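Local coordinates for protein rhamnosidase B (Bacillus sp., PDB 2OKX) that hydrolyses terminal non-reducing alpha-L-rhamnose residues from rhamnosides, as a member of glycoside hydrolase family 78, at residues A206-L211 and L439-G444; L211-A216 and R404-R409; D434-L439 and T511-S516; E456-T461 and N515-K520; I462-G467 and T485-C490. One frame throughout, in Å; residues are numbered along the deposited sequence.

Interaction 1 of 5, residues A206-L211 and L439-G444; sequences ASIQSL and LVIDLG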
# COMPACT_ATOMS: atom_id res chain seq x y z
N ALA A 206 -9.17 21.03 -4.33
CA ALA A 206 -8.70 22.39 -4.08
C ALA A 206 -8.74 23.27 -5.32
O ALA A 206 -9.09 24.44 -5.24
CB ALA A 206 -7.27 22.36 -3.52
N SER A 207 -8.38 22.70 -6.47
CA SER A 207 -8.36 23.48 -7.69
C SER A 207 -8.38 22.62 -8.94
O SER A 207 -8.28 21.39 -8.88
CB SER A 207 -7.09 24.33 -7.73
OG SER A 207 -5.93 23.50 -7.79
N ILE A 208 -8.53 23.28 -10.09
CA ILE A 208 -8.48 22.57 -11.36
C ILE A 208 -7.18 23.07 -11.94
O ILE A 208 -7.01 24.27 -12.19
CB ILE A 208 -9.65 22.94 -12.28
CG1 ILE A 208 -10.96 22.40 -11.69
CG2 ILE A 208 -9.39 22.36 -13.69
CD1 ILE A 208 -12.16 22.53 -12.60
N GLN A 209 -6.24 22.15 -12.12
CA GLN A 209 -4.92 22.50 -12.62
C GLN A 209 -4.88 22.77 -14.12
O GLN A 209 -4.17 23.66 -14.56
CB GLN A 209 -3.94 21.38 -12.28
CG GLN A 209 -2.53 21.63 -12.80
CD GLN A 209 -1.58 20.54 -12.36
OE1 GLN A 209 -1.30 20.39 -11.17
NE2 GLN A 209 -1.09 19.77 -13.32
N SER A 210 -5.64 22.00 -14.89
CA SER A 210 -5.65 22.19 -16.34
C SER A 210 -6.81 21.50 -17.03
O SER A 210 -7.50 20.67 -16.44
CB SER A 210 -4.34 21.66 -16.94
OG SER A 210 -4.26 20.25 -16.78
N LEU A 211 -7.00 21.87 -18.29
CA LEU A 211 -8.03 21.28 -19.13
C LEU A 211 -7.32 21.10 -20.46
O LEU A 211 -6.60 21.99 -20.91
CB LEU A 211 -9.24 22.21 -19.28
CG LEU A 211 -10.42 21.59 -20.05
CD1 LEU A 211 -11.72 22.27 -19.68
CD2 LEU A 211 -10.16 21.70 -21.54
N LEU A 439 -9.60 16.78 -17.67
CA LEU A 439 -9.53 17.71 -16.56
C LEU A 439 -8.54 17.16 -15.54
O LEU A 439 -8.60 15.99 -15.20
CB LEU A 439 -10.89 17.84 -15.87
CG LEU A 439 -11.88 18.93 -16.27
CD1 LEU A 439 -12.09 18.95 -17.76
CD2 LEU A 439 -13.19 18.69 -15.53
N VAL A 440 -7.61 18.00 -15.08
CA VAL A 440 -6.68 17.55 -14.04
C VAL A 440 -7.15 18.26 -12.78
O VAL A 440 -7.04 19.48 -12.66
CB VAL A 440 -5.21 17.93 -14.35
CG1 VAL A 440 -4.33 17.55 -13.16
CG2 VAL A 440 -4.73 17.19 -15.59
N ILE A 441 -7.71 17.48 -11.86
CA ILE A 441 -8.25 17.98 -10.61
C ILE A 441 -7.20 17.83 -9.51
O ILE A 441 -6.69 16.74 -9.30
CB ILE A 441 -9.49 17.16 -10.19
CG1 ILE A 441 -10.53 17.18 -11.32
CG2 ILE A 441 -10.08 17.70 -8.91
CD1 ILE A 441 -11.02 18.55 -11.69
N ASP A 442 -6.88 18.92 -8.82
CA ASP A 442 -5.88 18.89 -7.75
C ASP A 442 -6.56 18.89 -6.39
O ASP A 442 -7.24 19.86 -6.03
CB ASP A 442 -4.95 20.10 -7.86
CG ASP A 442 -3.80 20.06 -6.86
OD1 ASP A 442 -3.72 19.12 -6.04
OD2 ASP A 442 -2.96 20.99 -6.90
N LEU A 443 -6.39 17.81 -5.63
CA LEU A 443 -6.99 17.71 -4.31
C LEU A 443 -6.33 18.70 -3.34
O LEU A 443 -6.90 19.04 -2.31
CB LEU A 443 -6.84 16.29 -3.74
CG LEU A 443 -7.60 15.17 -4.46
CD1 LEU A 443 -7.53 13.89 -3.64
CD2 LEU A 443 -9.05 15.59 -4.67
N GLY A 444 -5.13 19.17 -3.68
CA GLY A 444 -4.42 20.12 -2.83
C GLY A 444 -3.36 19.41 -2.00
O GLY A 444 -2.39 20.02 -1.54
O HOH W 1 -4.21 23.24 -5.67
O HOH W 2 -2.03 22.43 -8.90

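Interaction 2 of 5, residues L211-A216 and R404-R409; sequences LSRVKA and RTLAER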
# COMPACT_ATOMS: atom_id res chain seq x y z
N LEU A 211 -7.00 21.87 -18.29
CA LEU A 211 -8.03 21.28 -19.13
C LEU A 211 -7.32 21.10 -20.46
O LEU A 211 -6.60 21.99 -20.91
CB LEU A 211 -9.24 22.21 -19.28
CG LEU A 211 -10.42 21.59 -20.05
CD1 LEU A 211 -11.72 22.27 -19.68
CD2 LEU A 211 -10.16 21.70 -21.54
N SER A 212 -7.50 19.95 -21.09
CA SER A 212 -6.84 19.69 -22.36
C SER A 212 -7.72 18.91 -23.31
O SER A 212 -8.62 18.19 -22.88
CB SER A 212 -5.55 18.89 -22.13
OG SER A 212 -4.67 19.52 -21.21
N ARG A 213 -7.45 19.06 -24.60
CA ARG A 213 -8.16 18.30 -25.61
C ARG A 213 -7.17 17.17 -25.86
O ARG A 213 -6.02 17.41 -26.22
CB ARG A 213 -8.36 19.12 -26.90
CG ARG A 213 -9.01 18.32 -28.03
CD ARG A 213 -9.35 19.21 -29.22
NE ARG A 213 -8.17 19.73 -29.91
CZ ARG A 213 -7.67 19.21 -31.03
NH1 ARG A 213 -8.24 18.16 -31.60
NH2 ARG A 213 -6.59 19.75 -31.58
N VAL A 214 -7.61 15.93 -25.65
CA VAL A 214 -6.70 14.80 -25.81
C VAL A 214 -7.27 13.62 -26.58
O VAL A 214 -8.47 13.55 -26.85
CB VAL A 214 -6.24 14.29 -24.42
CG1 VAL A 214 -5.70 15.45 -23.58
CG2 VAL A 214 -7.40 13.62 -23.71
N LYS A 215 -6.39 12.68 -26.93
CA LYS A 215 -6.77 11.47 -27.64
C LYS A 215 -5.92 10.30 -27.15
O LYS A 215 -4.71 10.44 -26.97
CB LYS A 215 -6.56 11.62 -29.14
CG LYS A 215 -7.51 12.57 -29.84
CD LYS A 215 -7.19 12.63 -31.33
CE LYS A 215 -8.16 13.53 -32.07
NZ LYS A 215 -7.79 13.69 -33.50
N ALA A 216 -6.57 9.16 -26.93
CA ALA A 216 -5.89 7.95 -26.49
C ALA A 216 -5.50 7.20 -27.76
O ALA A 216 -5.96 7.52 -28.85
CB ALA A 216 -6.84 7.09 -25.66
N ARG A 404 -0.75 9.54 -24.86
CA ARG A 404 -1.82 10.33 -25.44
C ARG A 404 -1.26 10.78 -26.79
O ARG A 404 -0.24 11.46 -26.85
CB ARG A 404 -2.13 11.55 -24.56
CG ARG A 404 -2.72 11.21 -23.20
CD ARG A 404 -2.88 12.45 -22.32
NE ARG A 404 -1.60 13.12 -22.10
CZ ARG A 404 -1.45 14.30 -21.51
NH1 ARG A 404 -2.52 14.95 -21.05
NH2 ARG A 404 -0.25 14.84 -21.39
N THR A 405 -1.92 10.37 -27.87
CA THR A 405 -1.49 10.73 -29.21
C THR A 405 -1.70 12.22 -29.46
O THR A 405 -1.15 12.80 -30.39
CB THR A 405 -2.25 9.90 -30.26
OG1 THR A 405 -3.66 10.01 -30.03
CG2 THR A 405 -1.85 8.43 -30.15
N LEU A 406 -2.52 12.83 -28.61
CA LEU A 406 -2.80 14.26 -28.68
C LEU A 406 -3.01 14.76 -27.25
O LEU A 406 -3.73 14.15 -26.48
CB LEU A 406 -4.07 14.53 -29.49
CG LEU A 406 -4.57 15.98 -29.38
CD1 LEU A 406 -3.60 16.90 -30.09
CD2 LEU A 406 -5.97 16.10 -29.97
N ALA A 407 -2.35 15.87 -26.92
CA ALA A 407 -2.47 16.49 -25.60
C ALA A 407 -2.34 17.98 -25.83
O ALA A 407 -1.24 18.52 -25.94
CB ALA A 407 -1.35 15.99 -24.68
N GLU A 408 -3.49 18.65 -25.91
CA GLU A 408 -3.53 20.08 -26.19
C GLU A 408 -4.14 20.88 -25.04
O GLU A 408 -5.35 20.85 -24.83
CB GLU A 408 -4.36 20.29 -27.46
CG GLU A 408 -4.41 21.70 -28.00
CD GLU A 408 -5.39 21.81 -29.16
OE1 GLU A 408 -6.61 21.80 -28.92
OE2 GLU A 408 -4.92 21.88 -30.32
N ARG A 409 -3.29 21.61 -24.32
CA ARG A 409 -3.75 22.42 -23.20
C ARG A 409 -4.62 23.59 -23.62
O ARG A 409 -4.30 24.29 -24.58
CB ARG A 409 -2.56 22.96 -22.42
CG ARG A 409 -1.86 21.96 -21.53
CD ARG A 409 -2.08 22.31 -20.06
NE ARG A 409 -1.95 23.75 -19.84
CZ ARG A 409 -1.77 24.31 -18.65
NH1 ARG A 409 -1.67 25.63 -18.55
NH2 ARG A 409 -1.67 23.56 -17.57
O HOH W 3 -2.19 18.10 -21.18
O HOH W 4 -5.02 8.19 -31.42

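Interaction 3 of 5, residues D434-L439 and T511-S516; sequences DGDCEL and TVRGNS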
# COMPACT_ATOMS: atom_id res chain seq x y z
N ASP A 434 -13.05 17.29 -32.25
CA ASP A 434 -12.16 16.16 -32.47
C ASP A 434 -11.25 15.93 -31.27
O ASP A 434 -10.16 16.49 -31.19
CB ASP A 434 -11.30 16.40 -33.71
CG ASP A 434 -10.48 15.18 -34.09
OD1 ASP A 434 -9.48 15.35 -34.81
OD2 ASP A 434 -10.85 14.06 -33.68
N GLY A 435 -11.69 15.09 -30.34
CA GLY A 435 -10.88 14.81 -29.17
C GLY A 435 -11.68 14.73 -27.90
O GLY A 435 -12.85 15.11 -27.86
N ASP A 436 -11.05 14.23 -26.84
CA ASP A 436 -11.69 14.09 -25.54
C ASP A 436 -11.37 15.29 -24.65
O ASP A 436 -10.46 16.07 -24.94
CB ASP A 436 -11.19 12.81 -24.86
CG ASP A 436 -11.32 11.58 -25.75
OD1 ASP A 436 -10.55 10.63 -25.54
OD2 ASP A 436 -12.20 11.57 -26.63
N CYS A 437 -12.10 15.42 -23.55
CA CYS A 437 -11.89 16.52 -22.61
C CYS A 437 -11.22 16.00 -21.34
O CYS A 437 -11.83 15.25 -20.59
CB CYS A 437 -13.22 17.18 -22.25
SG CYS A 437 -13.06 18.58 -21.12
N GLU A 438 -9.98 16.41 -21.12
CA GLU A 438 -9.25 15.99 -19.93
C GLU A 438 -9.16 17.09 -18.88
O GLU A 438 -8.69 18.19 -19.16
CB GLU A 438 -7.84 15.55 -20.31
CG GLU A 438 -6.93 15.29 -19.10
CD GLU A 438 -5.47 15.24 -19.48
OE1 GLU A 438 -5.03 14.21 -20.05
OE2 GLU A 438 -4.76 16.23 -19.22
N LEU A 439 -9.60 16.78 -17.67
CA LEU A 439 -9.53 17.71 -16.56
C LEU A 439 -8.54 17.16 -15.54
O LEU A 439 -8.60 15.99 -15.20
CB LEU A 439 -10.89 17.84 -15.87
CG LEU A 439 -11.88 18.93 -16.27
CD1 LEU A 439 -12.09 18.95 -17.76
CD2 LEU A 439 -13.19 18.69 -15.53
N THR A 511 -11.07 12.22 -17.54
CA THR A 511 -11.21 12.40 -18.98
C THR A 511 -12.56 11.93 -19.50
O THR A 511 -12.97 10.79 -19.28
CB THR A 511 -10.06 11.67 -19.70
OG1 THR A 511 -8.82 12.02 -19.08
CG2 THR A 511 -10.00 12.07 -21.16
N VAL A 512 -13.25 12.84 -20.18
CA VAL A 512 -14.59 12.59 -20.72
C VAL A 512 -14.48 12.32 -22.22
O VAL A 512 -13.93 13.14 -22.96
CB VAL A 512 -15.51 13.80 -20.47
CG1 VAL A 512 -16.93 13.49 -20.93
CG2 VAL A 512 -15.49 14.17 -18.99
N ARG A 513 -15.02 11.19 -22.66
CA ARG A 513 -14.95 10.80 -24.07
C ARG A 513 -16.29 10.34 -24.67
O ARG A 513 -17.18 9.87 -23.96
CB ARG A 513 -13.94 9.66 -24.25
CG ARG A 513 -12.77 9.62 -23.28
CD ARG A 513 -11.92 8.37 -23.54
NE ARG A 513 -10.93 8.10 -22.49
CZ ARG A 513 -9.72 8.63 -22.45
NH1 ARG A 513 -9.32 9.48 -23.39
NH2 ARG A 513 -8.90 8.31 -21.45
N GLY A 514 -16.39 10.46 -25.99
CA GLY A 514 -17.57 10.01 -26.71
C GLY A 514 -18.92 10.65 -26.48
O GLY A 514 -19.95 10.09 -26.88
N ASN A 515 -18.95 11.82 -25.86
CA ASN A 515 -20.22 12.50 -25.61
C ASN A 515 -20.49 13.45 -26.76
O ASN A 515 -19.60 14.17 -27.21
CB ASN A 515 -20.16 13.29 -24.30
CG ASN A 515 -19.02 14.28 -24.29
OD1 ASN A 515 -17.86 13.90 -24.46
ND2 ASN A 515 -19.35 15.55 -24.10
N SER A 516 -21.73 13.44 -27.24
CA SER A 516 -22.13 14.31 -28.34
C SER A 516 -22.58 15.66 -27.79
O SER A 516 -22.24 16.72 -28.31
CB SER A 516 -23.27 13.66 -29.14
OG SER A 516 -24.29 13.20 -28.27
O HOH W 5 -14.84 12.34 -27.32
O HOH W 6 -6.33 11.86 -20.08

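Interaction 4 of 5, residues E456-T461 and N515-K520; sequences EAPAGT and NSAPVK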
# COMPACT_ATOMS: atom_id res chain seq x y z
N GLU A 456 -24.43 14.88 -15.33
CA GLU A 456 -25.49 14.67 -16.32
C GLU A 456 -24.74 14.50 -17.62
O GLU A 456 -23.85 15.29 -17.93
CB GLU A 456 -26.40 15.89 -16.44
CG GLU A 456 -27.16 16.25 -15.19
CD GLU A 456 -28.07 17.44 -15.41
OE1 GLU A 456 -28.12 18.32 -14.53
OE2 GLU A 456 -28.74 17.50 -16.47
N ALA A 457 -25.08 13.47 -18.39
CA ALA A 457 -24.40 13.25 -19.66
C ALA A 457 -25.20 12.34 -20.57
O ALA A 457 -26.09 11.62 -20.12
CB ALA A 457 -23.02 12.65 -19.42
N PRO A 458 -24.89 12.37 -21.87
CA PRO A 458 -25.60 11.53 -22.84
C PRO A 458 -25.22 10.08 -22.55
O PRO A 458 -24.16 9.81 -21.97
CB PRO A 458 -25.03 11.99 -24.18
CG PRO A 458 -24.62 13.41 -23.93
CD PRO A 458 -24.01 13.34 -22.56
N ALA A 459 -26.09 9.14 -22.93
CA ALA A 459 -25.80 7.73 -22.70
C ALA A 459 -24.56 7.32 -23.48
O ALA A 459 -24.34 7.76 -24.61
CB ALA A 459 -26.99 6.88 -23.13
N GLY A 460 -23.73 6.48 -22.86
CA GLY A 460 -22.53 6.02 -23.53
C GLY A 460 -21.29 6.87 -23.27
O GLY A 460 -20.18 6.46 -23.61
N THR A 461 -21.47 8.05 -22.68
CA THR A 461 -20.33 8.91 -22.40
C THR A 461 -19.36 8.18 -21.48
O THR A 461 -19.77 7.56 -20.49
CB THR A 461 -20.77 10.23 -21.73
OG1 THR A 461 -21.61 10.97 -22.63
CG2 THR A 461 -19.55 11.08 -21.37
N ASN A 515 -18.95 11.82 -25.86
CA ASN A 515 -20.22 12.50 -25.61
C ASN A 515 -20.49 13.45 -26.76
O ASN A 515 -19.60 14.17 -27.21
CB ASN A 515 -20.16 13.29 -24.30
CG ASN A 515 -19.02 14.28 -24.29
OD1 ASN A 515 -17.86 13.90 -24.46
ND2 ASN A 515 -19.35 15.55 -24.10
N SER A 516 -21.73 13.44 -27.24
CA SER A 516 -22.13 14.31 -28.34
C SER A 516 -22.58 15.66 -27.79
O SER A 516 -22.24 16.72 -28.31
CB SER A 516 -23.27 13.66 -29.14
OG SER A 516 -24.29 13.20 -28.27
N ALA A 517 -23.36 15.60 -26.71
CA ALA A 517 -23.87 16.79 -26.05
C ALA A 517 -22.98 17.13 -24.86
O ALA A 517 -22.24 16.28 -24.37
CB ALA A 517 -25.30 16.56 -25.59
N PRO A 518 -23.04 18.38 -24.38
CA PRO A 518 -22.21 18.76 -23.23
C PRO A 518 -22.50 17.99 -21.96
O PRO A 518 -23.64 17.60 -21.69
CB PRO A 518 -22.49 20.26 -23.09
CG PRO A 518 -23.87 20.41 -23.64
CD PRO A 518 -23.84 19.52 -24.86
N VAL A 519 -21.45 17.77 -21.18
CA VAL A 519 -21.57 17.07 -19.91
C VAL A 519 -21.57 18.10 -18.79
O VAL A 519 -20.77 19.04 -18.81
CB VAL A 519 -20.37 16.10 -19.70
CG1 VAL A 519 -20.35 15.59 -18.25
CG2 VAL A 519 -20.47 14.93 -20.66
N LYS A 520 -22.48 17.95 -17.84
CA LYS A 520 -22.55 18.87 -16.71
C LYS A 520 -22.02 18.14 -15.48
O LYS A 520 -22.64 17.20 -14.99
CB LYS A 520 -23.99 19.31 -16.46
CG LYS A 520 -24.59 20.16 -17.55
CD LYS A 520 -26.00 20.59 -17.19
CE LYS A 520 -26.62 21.42 -18.30
NZ LYS A 520 -28.00 21.84 -17.95
O HOH W 7 -29.52 19.71 -17.67

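Interaction 5 of 5, residues I462-G467 and T485-C490; sequences IIDAYG and TFRYIC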
# COMPACT_ATOMS: atom_id res chain seq x y z
N ILE A 462 -18.08 8.22 -21.82
CA ILE A 462 -17.05 7.57 -21.02
C ILE A 462 -16.43 8.53 -20.01
O ILE A 462 -16.01 9.63 -20.38
CB ILE A 462 -15.92 7.01 -21.91
CG1 ILE A 462 -16.46 5.89 -22.80
CG2 ILE A 462 -14.77 6.51 -21.04
CD1 ILE A 462 -15.45 5.42 -23.85
N ILE A 463 -16.37 8.11 -18.76
CA ILE A 463 -15.76 8.91 -17.70
C ILE A 463 -14.57 8.13 -17.15
O ILE A 463 -14.75 7.14 -16.42
CB ILE A 463 -16.76 9.19 -16.55
CG1 ILE A 463 -18.02 9.87 -17.09
CG2 ILE A 463 -16.10 10.09 -15.50
CD1 ILE A 463 -17.76 11.24 -17.74
N ASP A 464 -13.36 8.55 -17.50
CA ASP A 464 -12.13 7.90 -17.06
C ASP A 464 -11.48 8.65 -15.89
O ASP A 464 -11.37 9.88 -15.92
CB ASP A 464 -11.12 7.82 -18.20
CG ASP A 464 -11.45 6.72 -19.20
OD1 ASP A 464 -10.75 6.63 -20.23
OD2 ASP A 464 -12.40 5.95 -18.95
N ALA A 465 -11.06 7.90 -14.88
CA ALA A 465 -10.43 8.48 -13.71
C ALA A 465 -9.07 7.82 -13.50
O ALA A 465 -8.95 6.60 -13.56
CB ALA A 465 -11.30 8.28 -12.48
N TYR A 466 -8.05 8.64 -13.26
CA TYR A 466 -6.69 8.16 -13.05
C TYR A 466 -5.98 9.08 -12.05
O TYR A 466 -5.85 10.28 -12.29
CB TYR A 466 -5.96 8.14 -14.39
CG TYR A 466 -4.46 7.97 -14.32
CD1 TYR A 466 -3.88 6.99 -13.52
CD2 TYR A 466 -3.62 8.77 -15.10
CE1 TYR A 466 -2.49 6.80 -13.50
CE2 TYR A 466 -2.24 8.59 -15.09
CZ TYR A 466 -1.68 7.61 -14.29
OH TYR A 466 -0.32 7.41 -14.32
N GLY A 467 -5.54 8.52 -10.93
CA GLY A 467 -4.88 9.33 -9.92
C GLY A 467 -3.37 9.18 -9.83
O GLY A 467 -2.84 8.07 -9.83
N THR A 485 -6.90 3.42 -11.60
CA THR A 485 -7.99 3.92 -12.42
C THR A 485 -9.32 3.18 -12.34
O THR A 485 -9.47 2.15 -11.69
CB THR A 485 -7.59 3.82 -13.89
OG1 THR A 485 -7.49 2.43 -14.24
CG2 THR A 485 -6.23 4.46 -14.14
N PHE A 486 -10.29 3.76 -13.05
CA PHE A 486 -11.60 3.17 -13.23
C PHE A 486 -12.23 3.86 -14.44
O PHE A 486 -11.87 4.98 -14.79
CB PHE A 486 -12.50 3.29 -11.97
CG PHE A 486 -13.14 4.64 -11.75
CD1 PHE A 486 -12.89 5.34 -10.58
CD2 PHE A 486 -14.05 5.17 -12.66
CE1 PHE A 486 -13.53 6.55 -10.32
CE2 PHE A 486 -14.70 6.37 -12.41
CZ PHE A 486 -14.44 7.07 -11.24
N ARG A 487 -13.11 3.14 -15.12
CA ARG A 487 -13.82 3.70 -16.25
C ARG A 487 -15.29 3.54 -15.94
O ARG A 487 -15.72 2.47 -15.51
CB ARG A 487 -13.49 2.98 -17.56
CG ARG A 487 -14.50 3.30 -18.68
CD ARG A 487 -13.98 2.91 -20.05
NE ARG A 487 -12.87 3.76 -20.46
CZ ARG A 487 -12.20 3.62 -21.59
NH1 ARG A 487 -12.53 2.65 -22.44
NH2 ARG A 487 -11.20 4.45 -21.88
N TYR A 488 -16.04 4.60 -16.16
CA TYR A 488 -17.47 4.60 -15.91
C TYR A 488 -18.14 5.03 -17.20
O TYR A 488 -17.80 6.08 -17.76
CB TYR A 488 -17.81 5.60 -14.79
CG TYR A 488 -19.28 5.73 -14.49
CD1 TYR A 488 -19.88 4.93 -13.51
CD2 TYR A 488 -20.07 6.65 -15.17
CE1 TYR A 488 -21.24 5.06 -13.22
CE2 TYR A 488 -21.43 6.78 -14.89
CZ TYR A 488 -22.01 5.98 -13.92
OH TYR A 488 -23.35 6.12 -13.64
N ILE A 489 -19.06 4.22 -17.69
CA ILE A 489 -19.78 4.52 -18.92
C ILE A 489 -21.18 4.95 -18.50
O ILE A 489 -21.90 4.21 -17.84
CB ILE A 489 -19.85 3.30 -19.85
CG1 ILE A 489 -18.43 2.76 -20.08
CG2 ILE A 489 -20.46 3.69 -21.19
CD1 ILE A 489 -18.39 1.40 -20.75
N CYS A 490 -21.55 6.16 -18.90
CA CYS A 490 -22.83 6.77 -18.53
C CYS A 490 -24.13 6.23 -19.10
O CYS A 490 -24.20 5.79 -20.25
CB CYS A 490 -22.79 8.26 -18.85
SG CYS A 490 -21.52 9.16 -17.95

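Interaction 1 of 5, residues A206-L211 and L439-G444
Asp442 turns its carboxylate carbon anti to the backbone N (chi1 -174°), and Ser207 tucks OG between its own N and carbonyl carbon (chi1 65°), which places OG of Ser207 beside CB of Asp442 at 3.5 Å. A water links that OG with Asp442 OD2, to which it donates at 2.9 Å. A second water donates to the same OD2 and to OE1 of Gln209, whose chain stretches out beside Val440. The other oxygen, Asp442 OD1, accepts Gly444 N at 2.7 Å from above the carboxylate plane, closing an Asx turn, and also forms a salt bridge with Arg506. Glycine suits that corner, since a side chain there would collide with Ala206 CB.

Strands 207-215 and 436-443, neighbours in a large mixed sheet, pair antiparallel but not evenly. Asp442 O takes two donors, Ala206 N at 2.8 Å and Ser207 N at 3.1 Å, both in the carbonyl plane, which makes a classic beta bulge. The register slips once more at Gln209, whose N meets Val440 O at 2.8 Å nearly along the C=O axis; the buried Ser210 N finds no partner. Beyond the slip, Ser210 OG packs at 3.3 Å against Val440 CG2. On the reverse face Ile208 lies beside Ile441, and Leu211 beside Leu439; Leu211 also touches Pro413, Ile441 touches Pro205, and Ile208 and Leu439 meet helix 414-417.

The Ile208 face is therefore apolar, whereas the Asp442 face mixes Val440 with a carboxylate touched by two waters, whose negative charge Arg506 and those waters are likely to stabilise.

Interaction 2 of 5, residues L211-A216 and R404-R409
Arg213 and Glu408 make the tight part of this contact. Arg213 runs out with CG anti to the backbone N and bends at chi3 (67°), which turns its guanidinium side-on to the acid: NE reaches Glu408 OE1 at 2.8 Å and NH2 reaches OE2 of the same glutamate at 3.0 Å. The two planes are 56° apart, and the carboxylate is met from above. Glu408 OE1 is shared with Arg410, and Arg213 NH1 is held by Asp434 O. Leu406 CD2 covers one guanidinium face, 3.5 Å from Arg213 NH1, and the extended methylenes of Lys215 run past the same leucine before NZ pairs with Asp434.

The main chains form a regular antiparallel ladder, Arg213 N to Glu408 O at 2.8 Å, which adds strand 406-410 to the large mixed sheet that also holds strands 436-443 and 507-513.

On the other face Ser212 and Val214 are buried, but Arg409 is exposed, and Ala407, though exposed, has the Arg404 guanidinium laid over its CB. A water donating to Ser212 OG accepts from Arg404 NH1, whose charged partner is Glu438. The end frays: Thr405 N bonds weakly to Lys215 O, and a second water links Ala216 O with Thr405 OG1.

Interaction 3 of 5, residues D434-L439 and T511-S516
Asp436 OD1 receives Arg513 NH1 at 2.7 Å, the shortest direct polar bond between the two segments and the core of a salt bridge. The oxygen sits in the guanidinium plane but is itself approached on its anti side, 23° out of the carboxylate plane, and the two flat groups stand steeply at 74° to each other. Arg513 gets there from a chi1 of -30°, off the usual staggered positions, after which its chain runs extended to NE and passes over the carboxylate; Asp436 CG is only 3.5 Å from Arg513 CG. NE of Arg513 turns the other way, to Asp464, so one cation serves two acids, a role that the long, many-handed arginine fills well. Thr511 CG2 lies over one guanidinium face. With a leucine in place of Arg513, the carboxylates of Asp436 and Asp464 would probably lose the positive charge they share, and the Thr511 methyl the flat group it rests against.

A water lies 2.8 Å from Asp436 OD2 and accepts from Gly514 N. Another joins Glu438 OE1 to Thr511 OG1, the glutamate having its stronger partner in Arg404. On the opposite face Cys437 and Val512 are neighbours, compact apolar residues suited to a buried layer, with Val512 also against Leu429. Their backbones exchange two nearly straight bonds, Cys437 N to Val512 O at 3.0 Å and Val512 N to Cys437 O at 2.8 Å.

Such a hydrogen-bonded pair, followed by the non-hydrogen-bonded pair Glu438 and Thr511, is the alternation of antiparallel pairing. Strands 436-443 and 507-513 are both inner strands, flanked by 207-215 and 462-472 in the large sheet of the concanavalin-like domain.

Interaction 4 of 5, residues E456-T461 and N515-K520
Val519 is the apolar centre: its CG2 branch meets Ala457 CB at 3.6 Å and Thr461 CG2 at 4.0 Å. With CG1 anti to the backbone N (chi1 168°), CG1 lies near Glu456 O and CG2, anti to the carbonyl carbon, faces Ala457 and Thr461. A little farther out the ring of Pro458 bears on 515-520, CG touching Ala517 CB at 3.6 Å; a rigid ring and a lone methyl fit closely where two loops pass.

Thr461 joins oil to polar. Its OG1 lies against Asn515 CB and bonds to Pro458 O at 2.9 Å, and its backbone N reaches that same carbonyl from the same face, closing a type II turn in which Gly460 takes the positive phi. If Thr461 were a glycine, Pro458 O would probably be left with the backbone N alone from this residue, and a gap would open between Asn515 CB and Val519 CG2. Asn515 ND2 ties its own loop by donating to Ala517 O at 3.0 Å.

At the polar edge Glu456 and Lys520 form an antiparallel hydrogen-bonded pair, starting the pairing of strands 450-457 and 520-528 in the second sheet of the concanavalin-like domain. Both side chains are extended and cross at a slant, OE2 of Glu456 staying 4.6 Å from NZ of Lys520.

Shape and backbone bonds thus hold the strand ends and loops, while the Glu456 and Lys520 charges do not touch and are bridged by a water, their attraction probably modest.

Interaction 5 of 5, residues I462-G467 and T485-C490
Arg487 and Asp464 meet in a two-pronged salt bridge, NE to OD2 of Asp464 at 2.7 Å and NH2 to OD1 of the same residue at 2.8 Å. The carboxylate and guanidinium are only 2° from coplanar, both oxygens use their syn lone pairs, and the bonds are almost straight. A bend at chi3 of Arg487 (-69°) brings the guanidinium alongside the shorter aspartate. Arg513 also binds Asp464 OD1, so the buried acid lies between two cations, which would probably keep it ionised. Ile462 roofs one guanidinium face, its CG2 3.4 Å from Arg487 NE.

Beneath these groups the backbones pair antiparallel without a break in register, with Ile463 N to Tyr488 O at 2.7 Å. On the far face, Ala465 CB sits over the ring of Phe486 in a CH-pi contact, 3.6 Å from the centroid and 15° off the normal; a small residue is what lets the ring fold back across its neighbour. Ile463 CG1 packs on Cys490 SG at 3.7 Å. On the Asp464 face, at the other end of the pair, Thr485 CG2 touches Tyr466 CD1 at 3.5 Å.

Helix 397-402 lies against the Asp464 and Arg487 face through Val397, whereas Phe453 and Leu455 of strand 450-457 back the Phe486 face. Within the sheet, strand 462-472 has strand 507-513 as its other neighbour, and strand 485-489 runs parallel to strand 153-155.

From the N terminus, strand 207-215 opens interaction 1 and, farther along the same strand, interaction 2; they share Leu211. The loop of interaction 2 closes first, at 404-409, inside the longer one that interaction 1 closes at 439-444. Interaction 3 starts at 434-439, before that closure, so the two cross, sharing Leu439. The short loop of interaction 5, from 462-467 to 485-490, lies within those of interactions 3 and 4, which end together on 511-520. Interactions 1, 2, 3 and 5 join strands of one large sheet, while interaction 4 pairs the end of strand 450-457 with the start of strand 520-528 in the second sheet, and packs the loops beside them.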